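Local coordinates for uncharacterized protein (Bacteroides ovatus CL02T12C04, PDB 6PTM), which is probably an exo-acting carrageenase of glycoside hydrolase family 42 that hydrolyses carrageenan chains from their ends, at residues I694-T699 against V733-A738. Sequence-based numbering, arbitrary orientation.
Sequences ISIAET and VSMSAA
Ile696 and Met735 sit across from each other as a non-hydrogen-bonded pair in an antiparallel sheet, with both side chains on the same face. The strands 694-700 and 731-737, with 757-760 beyond the second, form one layer of a small C-terminal beta sandwich. The tight side holds Ile694, Ile696, Val733 and Met735, which pack on the other layer: Ile694 and Ile696 touch Val721, Ile696 also Trp709, and Met735 touches Leu768. Ile696 and Met735 run side by side in the same direction, with Ile696 CG1 3.8 Å from Met735 CG. In Ile696, CG1 lies anti to the carbonyl carbon (chi1 -55°), which turns CG2 to the other neighbour, 3.9 Å from Val733 CB. A glycine in place of Ile696 would probably open a gap between Val733 and Met735 and leave Trp709 without this packing partner. Ile694 adds a looser touch, CG2 to Met735 CB at 4.1 Å. The other side carries Ser695, Ala697, Ser734 and Ser736 and is much more open to solvent. Its side chains meet sparsely; Ser695 CB and Ser736 OG are 3.7 Å apart. The backbone joins the strands between the two faces. Ser695 and Ser736 exchange two hydrogen bonds, and so do Ala697 and Ser734. Ser734 O takes the Ala697 N-H in its carbonyl plane at 2.9 Å. Ser736 O accepts Ser695 N at 2.7 Å, nearly in line with its C=O bond (166°).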
# COMPACT_ATOMS: atom_id res chain seq x y z
N ILE A 694 4.75 10.62 26.27
CA ILE A 694 4.99 12.02 25.83
C ILE A 694 3.63 12.51 25.32
O ILE A 694 2.97 11.76 24.54
CB ILE A 694 6.09 12.12 24.75
CG1 ILE A 694 7.44 11.52 25.16
CG2 ILE A 694 6.27 13.54 24.26
CD1 ILE A 694 8.02 12.10 26.44
N SER A 695 3.19 13.71 25.74
CA SER A 695 1.95 14.35 25.26
C SER A 695 2.30 15.38 24.21
O SER A 695 3.28 16.13 24.42
CB SER A 695 1.18 14.97 26.37
OG SER A 695 0.90 13.94 27.29
N ILE A 696 1.53 15.41 23.14
CA ILE A 696 1.72 16.39 22.04
C ILE A 696 0.42 17.15 21.77
O ILE A 696 -0.65 16.55 21.71
CB ILE A 696 2.30 15.72 20.78
CG1 ILE A 696 3.59 14.98 21.13
CG2 ILE A 696 2.50 16.76 19.70
CD1 ILE A 696 4.42 14.56 19.95
N ALA A 697 0.56 18.47 21.64
CA ALA A 697 -0.47 19.38 21.13
C ALA A 697 0.05 19.98 19.82
O ALA A 697 1.22 20.35 19.73
CB ALA A 697 -0.77 20.46 22.15
N GLU A 698 -0.85 20.18 18.87
CA GLU A 698 -0.54 20.79 17.56
C GLU A 698 -1.38 22.05 17.38
O GLU A 698 -2.62 21.95 17.53
CB GLU A 698 -0.88 19.79 16.47
CG GLU A 698 -0.64 20.30 15.07
CD GLU A 698 -1.10 19.35 13.97
OE1 GLU A 698 -1.33 18.16 14.28
OE2 GLU A 698 -1.28 19.84 12.82
N THR A 699 -0.76 23.14 16.95
CA THR A 699 -1.50 24.33 16.45
C THR A 699 -1.14 24.56 14.98
O THR A 699 0.02 24.36 14.59
CB THR A 699 -1.24 25.55 17.34
OG1 THR A 699 0.15 25.81 17.21
CG2 THR A 699 -1.61 25.36 18.79
N VAL A 733 4.21 21.79 16.92
CA VAL A 733 3.96 20.72 17.92
C VAL A 733 4.54 21.20 19.24
O VAL A 733 5.62 21.76 19.25
CB VAL A 733 4.48 19.32 17.54
CG1 VAL A 733 3.70 18.73 16.38
CG2 VAL A 733 5.96 19.30 17.25
N SER A 734 3.84 20.92 20.32
CA SER A 734 4.32 21.20 21.68
C SER A 734 4.30 19.89 22.49
O SER A 734 3.24 19.23 22.54
CB SER A 734 3.47 22.30 22.28
OG SER A 734 3.91 22.45 23.59
N MET A 735 5.43 19.52 23.08
CA MET A 735 5.58 18.20 23.76
C MET A 735 5.79 18.39 25.27
O MET A 735 6.46 19.34 25.66
CB MET A 735 6.79 17.45 23.19
CG MET A 735 6.68 17.16 21.71
SD MET A 735 8.06 16.08 21.20
CE MET A 735 9.44 17.06 21.77
N SER A 736 5.22 17.51 26.08
CA SER A 736 5.46 17.45 27.54
C SER A 736 5.47 15.98 27.96
O SER A 736 4.91 15.14 27.24
CB SER A 736 4.43 18.22 28.31
OG SER A 736 3.15 17.62 28.12
N ALA A 737 6.08 15.69 29.10
CA ALA A 737 6.02 14.35 29.73
C ALA A 737 4.62 14.11 30.28
O ALA A 737 4.08 15.02 30.83
CB ALA A 737 7.06 14.27 30.82
N ALA A 738 4.09 12.91 30.16
CA ALA A 738 2.79 12.56 30.77
C ALA A 738 2.98 12.54 32.28
O ALA A 738 2.07 12.99 33.00
CB ALA A 738 2.30 11.23 30.26